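Putative nucleotide sugar epimerase/ dehydratase (Bordetella bronchiseptica, PDB 2Q1S) binds NAD(H) in a Rossmann fold and probably acts as a nucleotide-sugar epimerase or dehydratase in lipopolysaccharide O-antigen biosynthesis. Local coordinates at residues A[101-106]-A[144-149]. Residues are numbered along the deposited sequence; the frame is centred on the assembly and turned at random.
With NAI (1,4-dihydronicotinamide adenine dinucleotide), chain B.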
ATOM      1  N   ASP A 101     -20.056 -16.615   8.110  1.00 33.74           N
ATOM      2  CA  ASP A 101     -19.707 -16.336   9.481  1.00 33.81           C
ATOM      3  C   ASP A 101     -18.247 -15.924   9.624  1.00 34.61           C
ATOM      4  O   ASP A 101     -17.914 -15.106  10.479  1.00 34.46           O
ATOM      5  CB  ASP A 101     -20.014 -17.562  10.341  1.00 32.98           C
ATOM      6  CG  ASP A 101     -21.458 -17.952  10.254  1.00 33.79           C
ATOM      7  OD1 ASP A 101     -22.309 -17.147  10.657  1.00 33.33           O
ATOM      8  OD2 ASP A 101     -21.726 -19.048   9.727  1.00 33.65           O
ATOM      9  N   TYR A 102     -17.394 -16.548   8.827  1.00 34.36           N
ATOM     10  CA  TYR A 102     -15.938 -16.305   8.879  1.00 34.52           C
ATOM     11  C   TYR A 102     -15.383 -16.242   7.516  1.00 35.21           C
ATOM     12  O   TYR A 102     -15.829 -16.944   6.600  1.00 35.07           O
ATOM     13  CB  TYR A 102     -15.216 -17.395   9.693  1.00 35.18           C
ATOM     14  CG  TYR A 102     -15.659 -17.426  11.127  1.00 32.70           C
ATOM     15  CD1 TYR A 102     -15.150 -16.510  12.053  1.00 36.97           C
ATOM     16  CD2 TYR A 102     -16.642 -18.334  11.580  1.00 35.61           C
ATOM     17  CE1 TYR A 102     -15.563 -16.481  13.365  1.00 35.30           C
ATOM     18  CE2 TYR A 102     -17.083 -18.324  12.901  1.00 35.99           C
ATOM     19  CZ  TYR A 102     -16.534 -17.404  13.834  1.00 35.00           C
ATOM     20  OH  TYR A 102     -16.961 -17.377  15.150  1.00 35.63           O
ATOM     21  N   VAL A 103     -14.426 -15.330   7.339  1.00 34.79           N
ATOM     22  CA  VAL A 103     -13.662 -15.265   6.096  1.00 36.14           C
ATOM     23  C   VAL A 103     -12.196 -15.335   6.453  1.00 36.33           C
ATOM     24  O   VAL A 103     -11.764 -14.677   7.369  1.00 37.21           O
ATOM     25  CB  VAL A 103     -13.946 -13.921   5.308  1.00 34.89           C
ATOM     26  CG1 VAL A 103     -12.940 -13.687   4.155  1.00 37.07           C
ATOM     27  CG2 VAL A 103     -15.373 -13.877   4.817  1.00 37.33           C
ATOM     28  N   PHE A 104     -11.470 -16.210   5.778  1.00 35.84           N
ATOM     29  CA  PHE A 104      -9.990 -16.295   5.884  1.00 36.16           C
ATOM     30  C   PHE A 104      -9.417 -15.812   4.568  1.00 36.43           C
ATOM     31  O   PHE A 104      -9.736 -16.360   3.552  1.00 35.24           O
ATOM     32  CB  PHE A 104      -9.544 -17.735   6.156  1.00 36.01           C
ATOM     33  CG  PHE A 104     -10.018 -18.273   7.475  1.00 36.11           C
ATOM     34  CD1 PHE A 104     -11.280 -18.885   7.593  1.00 36.87           C
ATOM     35  CD2 PHE A 104      -9.255 -18.121   8.637  1.00 35.06           C
ATOM     36  CE1 PHE A 104     -11.742 -19.384   8.811  1.00 35.79           C
ATOM     37  CE2 PHE A 104      -9.693 -18.647   9.867  1.00 36.92           C
ATOM     38  CZ  PHE A 104     -10.969 -19.249   9.960  1.00 36.14           C
ATOM     39  N   HIS A 105      -8.621 -14.723   4.612  1.00 36.19           N
ATOM     40  CA  HIS A 105      -8.021 -14.185   3.410  1.00 36.49           C
ATOM     41  C   HIS A 105      -6.537 -14.551   3.344  1.00 35.58           C
ATOM     42  O   HIS A 105      -5.716 -13.917   4.088  1.00 36.42           O
ATOM     43  CB  HIS A 105      -8.248 -12.659   3.387  1.00 37.89           C
ATOM     44  CG  HIS A 105      -7.518 -12.008   2.265  1.00 38.76           C
ATOM     45  ND1 HIS A 105      -7.244 -12.660   1.088  1.00 41.51           N
ATOM     46  CD2 HIS A 105      -6.934 -10.787   2.176  1.00 38.36           C
ATOM     47  CE1 HIS A 105      -6.532 -11.861   0.294  1.00 38.87           C
ATOM     48  NE2 HIS A 105      -6.336 -10.720   0.941  1.00 38.19           N
ATOM     49  N   LEU A 106      -6.268 -15.649   2.624  1.00 37.06           N
ATOM     50  CA  LEU A 106      -4.912 -16.224   2.505  1.00 39.80           C
ATOM     51  C   LEU A 106      -4.249 -16.015   1.166  1.00 39.37           C
ATOM     52  O   LEU A 106      -3.150 -16.508   0.937  1.00 40.66           O
ATOM     53  CB  LEU A 106      -4.905 -17.734   2.864  1.00 40.38           C
ATOM     54  CG  LEU A 106      -5.698 -18.088   4.119  1.00 41.83           C
ATOM     55  CD1 LEU A 106      -5.637 -19.631   4.249  1.00 44.91           C
ATOM     56  CD2 LEU A 106      -5.187 -17.410   5.339  1.00 42.08           C
ATOM     57  N   LYS A 144     -18.564 -12.664  11.654  1.00 40.59           N
ATOM     58  CA  LYS A 144     -17.991 -12.566  12.990  1.00 41.06           C
ATOM     59  C   LYS A 144     -16.524 -12.142  12.944  1.00 38.98           C
ATOM     60  O   LYS A 144     -16.095 -11.441  13.850  1.00 39.28           O
ATOM     61  CB  LYS A 144     -18.054 -13.893  13.780  1.00 42.28           C
ATOM     62  CG  LYS A 144     -19.261 -14.109  14.688  1.00 46.37           C
ATOM     63  CD  LYS A 144     -20.547 -14.009  13.898  1.00 48.59           C
ATOM     64  CE  LYS A 144     -20.969 -15.352  13.405  1.00 46.43           C
ATOM     65  NZ  LYS A 144     -22.338 -15.296  12.765  1.00 39.08           N
ATOM     66  N   LYS A 145     -15.757 -12.695  12.007  1.00 39.12           N
ATOM     67  CA  LYS A 145     -14.314 -12.408  11.918  1.00 39.33           C
ATOM     68  C   LYS A 145     -13.828 -12.607  10.528  1.00 38.71           C
ATOM     69  O   LYS A 145     -14.310 -13.473   9.806  1.00 38.48           O
ATOM     70  CB  LYS A 145     -13.511 -13.302  12.877  1.00 39.40           C
ATOM     71  CG  LYS A 145     -12.427 -12.544  13.719  1.00 39.34           C
ATOM     72  CD  LYS A 145     -13.017 -11.515  14.684  1.00 39.15           C
ATOM     73  CE  LYS A 145     -13.813 -12.180  15.816  1.00 40.71           C
ATOM     74  NZ  LYS A 145     -12.920 -12.980  16.692  1.00 40.78           N
ATOM     75  N   VAL A 146     -12.899 -11.717  10.168  1.00 38.67           N
ATOM     76  CA  VAL A 146     -12.147 -11.799   8.919  1.00 38.46           C
ATOM     77  C   VAL A 146     -10.673 -11.911   9.277  1.00 38.20           C
ATOM     78  O   VAL A 146     -10.127 -10.970   9.841  1.00 38.31           O
ATOM     79  CB  VAL A 146     -12.372 -10.517   8.025  1.00 40.43           C
ATOM     80  CG1 VAL A 146     -11.566 -10.630   6.754  1.00 42.14           C
ATOM     81  CG2 VAL A 146     -13.880 -10.379   7.751  1.00 41.00           C
ATOM     82  N   VAL A 147     -10.058 -13.046   8.976  1.00 37.17           N
ATOM     83  CA  VAL A 147      -8.686 -13.278   9.363  1.00 37.11           C
ATOM     84  C   VAL A 147      -7.802 -13.151   8.117  1.00 35.55           C
ATOM     85  O   VAL A 147      -7.995 -13.847   7.126  1.00 37.88           O
ATOM     86  CB  VAL A 147      -8.530 -14.692  10.007  1.00 37.65           C
ATOM     87  CG1 VAL A 147      -7.067 -14.888  10.466  1.00 38.70           C
ATOM     88  CG2 VAL A 147      -9.462 -14.807  11.258  1.00 38.98           C
ATOM     89  N   TYR A 148      -6.803 -12.275   8.249  1.00 35.76           N
ATOM     90  CA  TYR A 148      -5.841 -11.974   7.183  1.00 36.16           C
ATOM     91  C   TYR A 148      -4.452 -12.524   7.561  1.00 35.48           C
ATOM     92  O   TYR A 148      -3.952 -12.204   8.654  1.00 35.71           O
ATOM     93  CB  TYR A 148      -5.790 -10.444   7.012  1.00 36.25           C
ATOM     94  CG  TYR A 148      -4.612  -9.959   6.139  1.00 34.85           C
ATOM     95  CD1 TYR A 148      -4.527 -10.325   4.789  1.00 36.76           C
ATOM     96  CD2 TYR A 148      -3.635  -9.152   6.657  1.00 34.71           C
ATOM     97  CE1 TYR A 148      -3.502  -9.901   3.992  1.00 34.77           C
ATOM     98  CE2 TYR A 148      -2.564  -8.733   5.885  1.00 35.08           C
ATOM     99  CZ  TYR A 148      -2.498  -9.073   4.533  1.00 34.62           C
ATOM    100  OH  TYR A 148      -1.468  -8.661   3.748  1.00 34.50           O
ATOM    101  N   SER A 149      -3.883 -13.376   6.695  1.00 35.94           N
ATOM    102  CA  SER A 149      -2.528 -13.846   6.902  1.00 36.19           C
ATOM    103  C   SER A 149      -1.514 -12.794   6.518  1.00 36.89           C
ATOM    104  O   SER A 149      -1.324 -12.499   5.353  1.00 38.23           O
ATOM    105  CB  SER A 149      -2.290 -15.145   6.158  1.00 36.56           C
ATOM    106  OG  SER A 149      -2.737 -15.065   4.820  1.00 36.67           O
TER
HETATM  107  PA  NAI B 358       0.269 -20.322  -1.573  1.00 26.26           P
HETATM  108  O1A NAI B 358       0.846 -19.636  -2.759  1.00 27.38           O
HETATM  109  O2A NAI B 358       0.265 -21.868  -1.531  1.00 27.58           O
HETATM  110  O5B NAI B 358      -1.160 -19.825  -1.260  1.00 24.32           O
HETATM  111  C5B NAI B 358      -1.744 -18.626  -1.781  1.00 25.68           C
HETATM  112  C4B NAI B 358      -2.994 -18.940  -2.584  1.00 25.86           C
HETATM  113  O4B NAI B 358      -3.512 -17.725  -3.114  1.00 25.52           O
HETATM  114  C3B NAI B 358      -2.675 -19.870  -3.785  1.00 27.51           C
HETATM  115  O3B NAI B 358      -3.571 -20.994  -3.780  1.00 26.53           O
HETATM  116  C2B NAI B 358      -2.978 -18.986  -4.986  1.00 26.06           C
HETATM  117  O2B NAI B 358      -3.482 -19.644  -6.189  1.00 27.11           O
HETATM  118  C1B NAI B 358      -4.039 -18.039  -4.421  1.00 24.21           C
HETATM  119  N9A NAI B 358      -4.232 -16.815  -5.179  1.00 24.91           N
HETATM  120  C8A NAI B 358      -3.268 -16.054  -5.782  1.00 24.42           C
HETATM  121  N7A NAI B 358      -3.843 -14.985  -6.339  1.00 23.62           N
HETATM  122  C5A NAI B 358      -5.185 -15.013  -6.104  1.00 25.90           C
HETATM  123  C6A NAI B 358      -6.360 -14.190  -6.421  1.00 25.81           C
HETATM  124  N6A NAI B 358      -6.286 -13.054  -7.125  1.00 25.19           N
HETATM  125  N1A NAI B 358      -7.598 -14.582  -5.983  1.00 25.88           N
HETATM  126  C2A NAI B 358      -7.696 -15.737  -5.271  1.00 25.34           C
HETATM  127  N3A NAI B 358      -6.690 -16.555  -4.921  1.00 25.66           N
HETATM  128  C4A NAI B 358      -5.401 -16.244  -5.303  1.00 25.41           C
HETATM  129  O3  NAI B 358       1.162 -19.786  -0.360  1.00 25.79           O
HETATM  130  PN  NAI B 358       0.982 -20.024   1.239  1.00 27.64           P
HETATM  131  O1N NAI B 358       2.281 -20.238   1.836  1.00 29.13           O
HETATM  132  O2N NAI B 358      -0.178 -20.975   1.393  1.00 28.29           O
HETATM  133  O5D NAI B 358       0.403 -18.560   1.693  1.00 28.03           O
HETATM  134  C5D NAI B 358      -0.875 -18.407   2.333  1.00 28.88           C
HETATM  135  C4D NAI B 358      -0.874 -17.041   3.023  1.00 26.97           C
HETATM  136  O4D NAI B 358       0.078 -17.057   4.060  1.00 26.65           O
HETATM  137  C3D NAI B 358      -0.402 -15.913   2.104  1.00 26.52           C
HETATM  138  O3D NAI B 358      -1.235 -14.776   2.365  1.00 24.17           O
HETATM  139  C2D NAI B 358       1.022 -15.680   2.509  1.00 28.71           C
HETATM  140  O2D NAI B 358       1.441 -14.319   2.219  1.00 27.69           O
HETATM  141  C1D NAI B 358       0.974 -15.929   3.991  1.00 30.17           C
HETATM  142  N1N NAI B 358       2.245 -16.284   4.567  1.00 30.03           N
HETATM  143  C2N NAI B 358       2.832 -17.509   4.366  1.00 32.97           C
HETATM  144  C3N NAI B 358       4.049 -17.829   4.961  1.00 29.63           C
HETATM  145  C7N NAI B 358       4.724 -19.178   4.736  1.00 31.26           C
HETATM  146  O7N NAI B 358       5.780 -19.397   5.306  1.00 31.06           O
HETATM  147  N7N NAI B 358       4.082 -20.065   3.934  1.00 32.02           N
HETATM  148  C4N NAI B 358       4.676 -16.904   5.839  1.00 31.53           C
HETATM  149  C5N NAI B 358       4.020 -15.659   6.055  1.00 31.23           C
HETATM  150  C6N NAI B 358       2.798 -15.399   5.436  1.00 33.46           C
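Val-103 and Val-147 show how adjacent parallel strands of a Rossmann sheet are knitted together: Val-103 N donates to Lys-145 O, and Val-103 O accepts from Val-147 N at 2.9 Å. His-105 repeats the pattern, its N reaching Val-147 O at 2.7 Å while its O receives Ser-149 N. The interior of the ladder is closely filled on both faces. On one, Phe-104 and Val-147 extend alongside each other, ring atom CD2 of Phe-104 standing 3.8 Å from CB of Val-147. On the other, the side chains of His-105 and Tyr-148 run together, their ring planes 33° apart, His-105 CD2 meeting Tyr-148 CD1 at 3.6 Å; chi1 of 173° and 168° puts CG opposite the backbone N in both, so the two rings leave the sheet in matching directions. His-105 NE2 is hydrogen-bonded to Thr-130 OG1 and Tyr-148 OH to the main-chain O of Lys-185. Solvent is reached instead at the start of the strands, where exposed Lys-144 bends its chain at chi2 and chi3 to bring NZ 2.8 Å from Asp-101 OD1, a salt bridge on the anti side of OD1 and out of the carboxylate plane; Arg-142 also engages OD1. Nearby, the edge of the Tyr-102 ring meets Lys-145 CB. At the C-terminal ends, where such folds bind the dinucleotide, Ser-149 OG hydrogen-bonds O3D of the nicotinamide ribose of NADH at 2.9 Å. Strand 34-38 flanks strand 102-105 on its other edge, as strand 203-212 does strand 145-151; helix 263-276 covers the Phe-104 and Val-147 face, and helix 128-137 the face of His-105 and Tyr-148.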